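PDB 5NOA: family 88 glycosyl hydrolase from Bacteroides thetaiotaomicron, which probably acts as an unsaturated glycuronyl hydrolase on plant glycans, in a gut bacterium that breaks down gum arabic. Local coordinates for residues Ala59-His62 / Thr63-Glu67; Tyr111-Gly115 / Asp116-Cys120; Tyr249-Glu252 / Tyr253-Arg256. All coordinates share one frame; numbering follows the deposited sequence.

The three contacts are local and follow one another along a largely helical chain of the six-hairpin clan, consistent with an (alpha/alpha)6 barrel. Contact 1 is about two and a half turns of helix 56-72, buried about 9 Å from the centre of the chain. Contact 2 lies in the loop leading into helix 120-130, its centre 16 Å from that of contact 1. These two touch: I119 packs on A59, A60 and T63, with A59 CB 3.7 Å from I119 CG2. Contact 3 opens helix 250-266, farther out; its centre is 25 Å from both others and it touches neither. The set thus samples a buried helix, a connecting loop and a partly exposed helix start.

Contact 1. Residues Ala59-His62 / Thr63-Glu67; sequences AAYH and TGNME
A59-H62 and T63-E67 form one unbroken run of helix 56-72, in which T63 N, N65 N and M66 N donate to A59 O, Y61 O and H62 O, the last at 2.9 Å, while G64 N reaches A60 O only weakly. In this buried helix of a fold consistent with an (alpha/alpha)6 barrel, T63 turns its hydroxyl back on the backbone. With OG1 set between N and the carbonyl carbon (chi1 71°), it donates to A60 O at 2.8 Å, and it also meets the hydroxyl of Y163. The other branch, CG2, lies 3.5 Å from A59 O. One turn apart, Y61 and N65 pack with ring and amide planes only 15° from parallel. N65 CB lies 3.7 Å from Y61 CZ, and N65 OD1 comes to 3.4 Å from Y61 OH. Their polar ends converge on N41, whose OD1 bonds to the Y61 hydroxyl and whose ND2 bonds to N65 OD1; Q45 also bonds that hydroxyl. N65 ND2 is held by S81 OG and Y77 O, and S81 OG bonds H62 ND1 as well, so helix 75-87 fixes both groups. Within the first segment, Y61 CD2 sits 3.8 Å above the middle of one H62 ring face, and W84 stacks with the same imidazole. M66 starts its bent chain close to the helix backbone, with CG 3.3 Å from H62 O.

Contact 2. Residues Tyr111-Gly115 / Asp116-Cys120; sequences YVLFG and DYQIC
Across Y111-G115 and D116-C120, a type I beta turn from Y111 to F114 runs into a short 3-10 turn at G115-D116, closed by bonds from Y117 N to F114 O and from Q118 N to G115 O, the latter 2.9 Å long. Q118 ties the second bend to the first. Its chain runs extended beyond CG (chi2 175°), which carries NE2 to V112 O at 3.2 Å; NE2 lies in the V112 carbonyl plane, on a lone pair, though the oxygen sits out of the plane of the Q118 amide. V112 O has a second partner in a water that donates to it and, at 2.8 Å, to Y117 O. Q147 OE1 takes another bond from Q118 NE2. F114 and D116 run side by side. D116 CB stands over one face of the phenyl ring, 3.8 Å from its centroid, in a CH-pi contact, while D116 OD2 comes to 3.2 Å from F114 CZ. The Y117 ring brings CD2 to 4.1 Å from Y111 CB, and its hydroxyl is anchored on E107 O. Around this loop, V112 and Q118 pack on helix 135-149, D116 and I119 touch helices 56-72 and 160-176, and the chain passes straight into helix 120-130.

Contact 3. Residues Tyr249-Glu252 / Tyr253-Arg256; sequences YRQE and YIDR
Q251 and D255, one turn apart on the exposed side of helix 250-266, are joined by a bond from Q251 NE2 to D255 OD1 of 2.8 Å. The donor bond is nearly straight (160°) and OD1 lies in the plane of the amide, yet the carboxylate oxygen is approached from above its own plane. The bend at chi2 of Q251 (63°) swings the amide along the helix to that position. Beside it, I254 CD1 rests on one face of the R250 guanidinium, 3.7 Å from NH1. On the buried side the Y253 ring takes Y249 O over the centre of one face, 3.6 Å above it, and the Y253 hydroxyl comes to 3.6 Å from Y249 CB. Beneath these groups the helical backbone sets the spacing, with I254 N donating to R250 O at 3.0 Å; the bond from Y253 N to Y249 O is weak. Farther out, Y253 packs on helices 180-196 and 226-242, while H186 stacks with the Y249 ring and bonds E252 OE1. R256 forms a salt bridge with D193. In the Q251-D255 pair a neutral amide donates to a carboxylate at an exposed surface and adds no compensating charge, so D255 probably keeps its negative charge.

Contact 1. Residues Ala59-His62 / Thr63-Glu67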
loop_
_atom_site.group_PDB
_atom_site.type_symbol
_atom_site.label_atom_id
_atom_site.label_comp_id
_atom_site.label_asym_id
_atom_site.label_seq_id
_atom_site.Cartn_x
_atom_site.Cartn_y
_atom_site.Cartn_z
ATOM N N ALA A 59 3.348 3.539 -9.705
ATOM C CA ALA A 59 3.445 2.120 -9.388
ATOM C C ALA A 59 2.386 1.668 -8.388
ATOM O O ALA A 59 1.900 0.536 -8.452
ATOM C CB ALA A 59 4.832 1.779 -8.907
ATOM N N ALA A 60 2.030 2.545 -7.453
ATOM C CA ALA A 60 1.010 2.229 -6.471
ATOM C C ALA A 60 -0.338 2.071 -7.140
ATOM O O ALA A 60 -1.099 1.161 -6.811
ATOM C CB ALA A 60 0.984 3.274 -5.354
ATOM N N TYR A 61 -0.675 2.960 -8.075
ATOM C CA TYR A 61 -1.871 2.789 -8.885
ATOM C C TYR A 61 -1.872 1.395 -9.509
ATOM O O TYR A 61 -2.885 0.689 -9.460
ATOM C CB TYR A 61 -2.014 3.879 -9.980
ATOM C CG TYR A 61 -3.043 3.443 -10.977
ATOM C CD1 TYR A 61 -4.402 3.481 -10.688
ATOM C CD2 TYR A 61 -2.666 2.813 -12.155
ATOM C CE1 TYR A 61 -5.348 2.931 -11.549
ATOM C CE2 TYR A 61 -3.601 2.285 -13.011
ATOM C CZ TYR A 61 -4.932 2.325 -12.707
ATOM O OH TYR A 61 -5.842 1.742 -13.578
ATOM N N HIS A 62 -0.754 0.994 -10.110
ATOM C CA HIS A 62 -0.715 -0.282 -10.807
ATOM C C HIS A 62 -0.941 -1.466 -9.888
ATOM O O HIS A 62 -1.523 -2.462 -10.319
ATOM C CB HIS A 62 0.547 -0.408 -11.670
ATOM C CG HIS A 62 0.421 0.366 -12.937
ATOM N ND1 HIS A 62 -0.279 -0.130 -14.024
ATOM C CD2 HIS A 62 0.771 1.648 -13.230
ATOM C CE1 HIS A 62 -0.336 0.829 -14.932
ATOM N NE2 HIS A 62 0.292 1.909 -14.490
ATOM N N THR A 63 -0.538 -1.361 -8.617
ATOM C CA THR A 63 -0.858 -2.430 -7.691
ATOM C C THR A 63 -2.380 -2.581 -7.544
ATOM O O THR A 63 -2.885 -3.704 -7.412
ATOM C CB THR A 63 -0.149 -2.353 -6.336
ATOM O OG1 THR A 63 -0.658 -1.275 -5.537
ATOM C CG2 THR A 63 1.312 -2.255 -6.465
ATOM N N GLY A 64 -3.098 -1.471 -7.557
ATOM C CA GLY A 64 -4.534 -1.508 -7.519
ATOM C C GLY A 64 -5.172 -1.992 -8.806
ATOM O O GLY A 64 -6.180 -2.720 -8.795
ATOM N N ASN A 65 -4.640 -1.552 -9.945
ATOM C CA ASN A 65 -5.133 -2.033 -11.234
ATOM C C ASN A 65 -4.976 -3.556 -11.353
ATOM O O ASN A 65 -5.887 -4.238 -11.820
ATOM C CB ASN A 65 -4.408 -1.327 -12.367
ATOM C CG ASN A 65 -4.950 -1.733 -13.724
ATOM O OD1 ASN A 65 -6.155 -1.646 -13.958
ATOM N ND2 ASN A 65 -4.071 -2.193 -14.614
ATOM N N MET A 66 -3.816 -4.058 -10.931
ATOM C CA MET A 66 -3.603 -5.480 -10.952
ATOM C C MET A 66 -4.591 -6.201 -10.067
ATOM O O MET A 66 -5.137 -7.249 -10.474
ATOM C CB MET A 66 -2.171 -5.856 -10.621
ATOM C CG MET A 66 -1.176 -5.472 -11.712
ATOM S SD MET A 66 -1.542 -6.022 -13.408
ATOM C CE MET A 66 -1.525 -7.797 -13.241
ATOM N N GLU A 67 -4.879 -5.659 -8.881
ATOM C CA GLU A 67 -5.906 -6.245 -8.034
ATOM C C GLU A 67 -7.254 -6.319 -8.757
ATOM O O GLU A 67 -7.954 -7.340 -8.678
ATOM C CB GLU A 67 -6.031 -5.444 -6.741
ATOM C CG GLU A 67 -6.764 -6.151 -5.632
ATOM C CD GLU A 67 -5.934 -7.174 -4.897
ATOM O OE1 GLU A 67 -6.539 -7.950 -4.155
ATOM O OE2 GLU A 67 -4.690 -7.182 -5.021
#

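Contact 2. Residues Tyr111-Gly115 / Asp116-Cys120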
loop_
_atom_site.group_PDB
_atom_site.type_symbol
_atom_site.label_atom_id
_atom_site.label_comp_id
_atom_site.label_asym_id
_atom_site.label_seq_id
_atom_site.Cartn_x
_atom_site.Cartn_y
_atom_site.Cartn_z
ATOM N N TYR A 111 18.721 6.247 -8.240
ATOM C CA TYR A 111 18.025 5.855 -7.021
ATOM C C TYR A 111 17.435 4.455 -7.131
ATOM O O TYR A 111 16.288 4.200 -6.772
ATOM C CB TYR A 111 17.018 6.955 -6.641
ATOM C CG TYR A 111 17.783 8.086 -6.005
ATOM C CD1 TYR A 111 18.464 9.024 -6.776
ATOM C CD2 TYR A 111 17.889 8.193 -4.628
ATOM C CE1 TYR A 111 19.260 9.981 -6.189
ATOM C CE2 TYR A 111 18.668 9.160 -4.029
ATOM C CZ TYR A 111 19.362 10.060 -4.812
ATOM O OH TYR A 111 20.116 11.031 -4.202
ATOM N N VAL A 112 18.277 3.536 -7.563
ATOM C CA VAL A 112 17.879 2.175 -7.861
ATOM C C VAL A 112 17.541 1.372 -6.617
ATOM O O VAL A 112 16.691 0.481 -6.658
ATOM C CB VAL A 112 19.025 1.497 -8.668
ATOM C CG1 VAL A 112 18.769 0.011 -8.921
ATOM C CG2 VAL A 112 19.277 2.218 -9.969
ATOM N N LEU A 113 18.194 1.706 -5.513
ATOM C CA LEU A 113 18.003 1.008 -4.239
ATOM C C LEU A 113 16.970 1.647 -3.322
ATOM O O LEU A 113 16.754 1.175 -2.206
ATOM C CB LEU A 113 19.342 0.850 -3.521
ATOM C CG LEU A 113 20.384 0.018 -4.274
ATOM C CD1 LEU A 113 21.707 0.077 -3.520
ATOM C CD2 LEU A 113 19.860 -1.389 -4.500
ATOM N N PHE A 114 16.372 2.739 -3.787
ATOM C CA PHE A 114 15.312 3.407 -3.062
ATOM C C PHE A 114 14.007 2.688 -3.345
ATOM O O PHE A 114 13.611 2.547 -4.503
ATOM C CB PHE A 114 15.247 4.857 -3.542
ATOM C CG PHE A 114 14.213 5.710 -2.849
ATOM C CD1 PHE A 114 13.899 5.569 -1.485
ATOM C CD2 PHE A 114 13.571 6.704 -3.566
ATOM C CE1 PHE A 114 12.971 6.387 -0.888
ATOM C CE2 PHE A 114 12.632 7.505 -2.966
ATOM C CZ PHE A 114 12.323 7.329 -1.637
ATOM N N GLY A 115 13.313 2.236 -2.296
ATOM C CA GLY A 115 12.113 1.464 -2.462
ATOM C C GLY A 115 11.031 2.107 -3.272
ATOM O O GLY A 115 10.226 1.379 -3.899
ATOM N N ASP A 116 10.978 3.440 -3.321
ATOM C CA ASP A 116 10.018 4.078 -4.219
ATOM C C ASP A 116 10.233 3.748 -5.704
ATOM O O ASP A 116 9.301 3.888 -6.497
ATOM C CB ASP A 116 10.013 5.591 -4.010
ATOM C CG ASP A 116 9.229 6.046 -2.783
ATOM O OD1 ASP A 116 8.573 5.218 -2.142
ATOM O OD2 ASP A 116 9.251 7.277 -2.541
ATOM N N TYR A 117 11.439 3.291 -6.059
ATOM C CA TYR A 117 11.765 2.818 -7.395
ATOM C C TYR A 117 11.769 1.316 -7.510
ATOM O O TYR A 117 12.240 0.764 -8.533
ATOM C CB TYR A 117 13.065 3.449 -7.920
ATOM C CG TYR A 117 12.862 4.641 -8.800
ATOM C CD1 TYR A 117 12.038 4.573 -9.921
ATOM C CD2 TYR A 117 13.546 5.811 -8.525
ATOM C CE1 TYR A 117 11.899 5.677 -10.760
ATOM C CE2 TYR A 117 13.414 6.905 -9.355
ATOM C CZ TYR A 117 12.595 6.828 -10.467
ATOM O OH TYR A 117 12.435 7.938 -11.259
ATOM N N GLN A 118 11.226 0.629 -6.507
ATOM C CA GLN A 118 11.140 -0.818 -6.514
ATOM C C GLN A 118 9.725 -1.363 -6.459
ATOM O O GLN A 118 9.504 -2.522 -6.777
ATOM C CB GLN A 118 11.973 -1.366 -5.360
ATOM C CG GLN A 118 13.446 -0.984 -5.435
ATOM C CD GLN A 118 14.232 -1.433 -4.242
ATOM O OE1 GLN A 118 13.672 -1.654 -3.171
ATOM N NE2 GLN A 118 15.564 -1.536 -4.391
ATOM N N ILE A 119 8.755 -0.529 -6.067
ATOM C CA ILE A 119 7.383 -1.003 -6.067
ATOM C C ILE A 119 6.932 -1.415 -7.450
ATOM O O ILE A 119 6.101 -2.329 -7.583
ATOM C CB ILE A 119 6.423 -0.002 -5.393
ATOM C CG1 ILE A 119 4.939 -0.362 -5.671
ATOM C CG2 ILE A 119 6.710 1.435 -5.779
ATOM C CD1 ILE A 119 3.922 0.422 -4.847
ATOM N N CYS A 120 7.462 -0.800 -8.506
ATOM C CA CYS A 120 7.139 -1.262 -9.862
ATOM C C CYS A 120 7.386 -2.770 -10.047
ATOM O O CYS A 120 6.690 -3.408 -10.817
ATOM C CB CYS A 120 7.916 -0.437 -10.887
ATOM S SG CYS A 120 9.704 -0.532 -10.782
HETATM O O HOH W 1 14.985 0.333 -9.003
#

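Contact 3. Residues Tyr249-Glu252 / Tyr253-Arg256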
loop_
_atom_site.group_PDB
_atom_site.type_symbol
_atom_site.label_atom_id
_atom_site.label_comp_id
_atom_site.label_asym_id
_atom_site.label_seq_id
_atom_site.Cartn_x
_atom_site.Cartn_y
_atom_site.Cartn_z
ATOM N N TYR A 249 9.720 -16.844 10.114
ATOM C CA TYR A 249 9.413 -15.536 10.672
ATOM C C TYR A 249 7.924 -15.183 10.595
ATOM O O TYR A 249 7.538 -14.110 11.044
ATOM C CB TYR A 249 10.235 -14.451 9.976
ATOM C CG TYR A 249 11.724 -14.667 10.101
ATOM C CD1 TYR A 249 12.357 -14.667 11.355
ATOM C CD2 TYR A 249 12.489 -14.856 8.986
ATOM C CE1 TYR A 249 13.722 -14.835 11.455
ATOM C CE2 TYR A 249 13.842 -15.030 9.076
ATOM C CZ TYR A 249 14.449 -15.025 10.296
ATOM O OH TYR A 249 15.819 -15.208 10.379
ATOM N N ARG A 250 7.083 -16.082 10.064
ATOM C CA ARG A 250 5.683 -15.751 9.772
ATOM C C ARG A 250 4.923 -15.313 10.993
ATOM O O ARG A 250 4.137 -14.372 10.912
ATOM C CB ARG A 250 5.020 -16.965 9.121
ATOM C CG ARG A 250 3.600 -16.763 8.673
ATOM C CD ARG A 250 3.190 -17.926 7.787
ATOM N NE ARG A 250 1.825 -17.853 7.290
ATOM C CZ ARG A 250 0.765 -18.364 7.903
ATOM N NH1 ARG A 250 0.897 -18.961 9.083
ATOM N NH2 ARG A 250 -0.431 -18.235 7.330
ATOM N N GLN A 251 5.182 -15.954 12.126
ATOM C CA GLN A 251 4.445 -15.583 13.336
ATOM C C GLN A 251 4.744 -14.163 13.804
ATOM O O GLN A 251 3.843 -13.478 14.342
ATOM C CB GLN A 251 4.647 -16.580 14.475
ATOM C CG GLN A 251 3.686 -16.371 15.629
ATOM C CD GLN A 251 2.240 -16.594 15.223
ATOM O OE1 GLN A 251 1.912 -17.597 14.604
ATOM N NE2 GLN A 251 1.384 -15.662 15.556
ATOM N N GLU A 252 5.980 -13.704 13.591
ATOM C CA GLU A 252 6.299 -12.313 13.917
ATOM C C GLU A 252 5.491 -11.343 13.083
ATOM O O GLU A 252 5.002 -10.319 13.590
ATOM C CB GLU A 252 7.776 -12.019 13.732
ATOM C CG GLU A 252 8.691 -12.792 14.666
ATOM C CD GLU A 252 10.165 -12.556 14.397
ATOM O OE1 GLU A 252 10.545 -11.406 14.133
ATOM O OE2 GLU A 252 10.924 -13.531 14.459
ATOM N N TYR A 253 5.333 -11.653 11.795
ATOM C CA TYR A 253 4.547 -10.790 10.919
ATOM C C TYR A 253 3.091 -10.793 11.295
ATOM O O TYR A 253 2.442 -9.743 11.319
ATOM C CB TYR A 253 4.684 -11.176 9.454
ATOM C CG TYR A 253 6.101 -11.309 8.975
ATOM C CD1 TYR A 253 7.133 -10.490 9.438
ATOM C CD2 TYR A 253 6.443 -12.293 8.112
ATOM C CE1 TYR A 253 8.438 -10.660 8.993
ATOM C CE2 TYR A 253 7.727 -12.465 7.640
ATOM C CZ TYR A 253 8.727 -11.626 8.082
ATOM O OH TYR A 253 10.011 -11.767 7.617
ATOM N N ILE A 254 2.555 -11.979 11.625
ATOM C CA ILE A 254 1.174 -12.080 12.048
ATOM C C ILE A 254 0.965 -11.275 13.313
ATOM O O ILE A 254 -0.033 -10.526 13.435
ATOM C CB ILE A 254 0.773 -13.556 12.270
ATOM C CG1 ILE A 254 0.801 -14.325 10.925
ATOM C CG2 ILE A 254 -0.557 -13.663 12.998
ATOM C CD1 ILE A 254 0.655 -15.810 11.061
ATOM N N ASP A 255 1.887 -11.435 14.257
ATOM C CA ASP A 255 1.758 -10.750 15.543
ATOM C C ASP A 255 1.729 -9.233 15.356
ATOM O O ASP A 255 0.919 -8.537 15.962
ATOM C CB ASP A 255 2.880 -11.142 16.515
ATOM C CG ASP A 255 2.722 -12.548 17.109
ATOM O OD1 ASP A 255 1.671 -13.178 16.903
ATOM O OD2 ASP A 255 3.691 -13.021 17.755
ATOM N N ARG A 256 2.619 -8.725 14.509
ATOM C CA ARG A 256 2.629 -7.288 14.255
ATOM C C ARG A 256 1.396 -6.824 13.497
ATOM O O ARG A 256 0.862 -5.755 13.765
ATOM C CB ARG A 256 3.896 -6.870 13.508
ATOM C CG ARG A 256 4.006 -5.392 13.206
ATOM C CD ARG A 256 4.037 -4.458 14.394
ATOM N NE ARG A 256 5.289 -4.592 15.111
ATOM C CZ ARG A 256 5.439 -5.129 16.302
ATOM N NH1 ARG A 256 4.396 -5.667 16.986
ATOM N NH2 ARG A 256 6.655 -5.203 16.807
#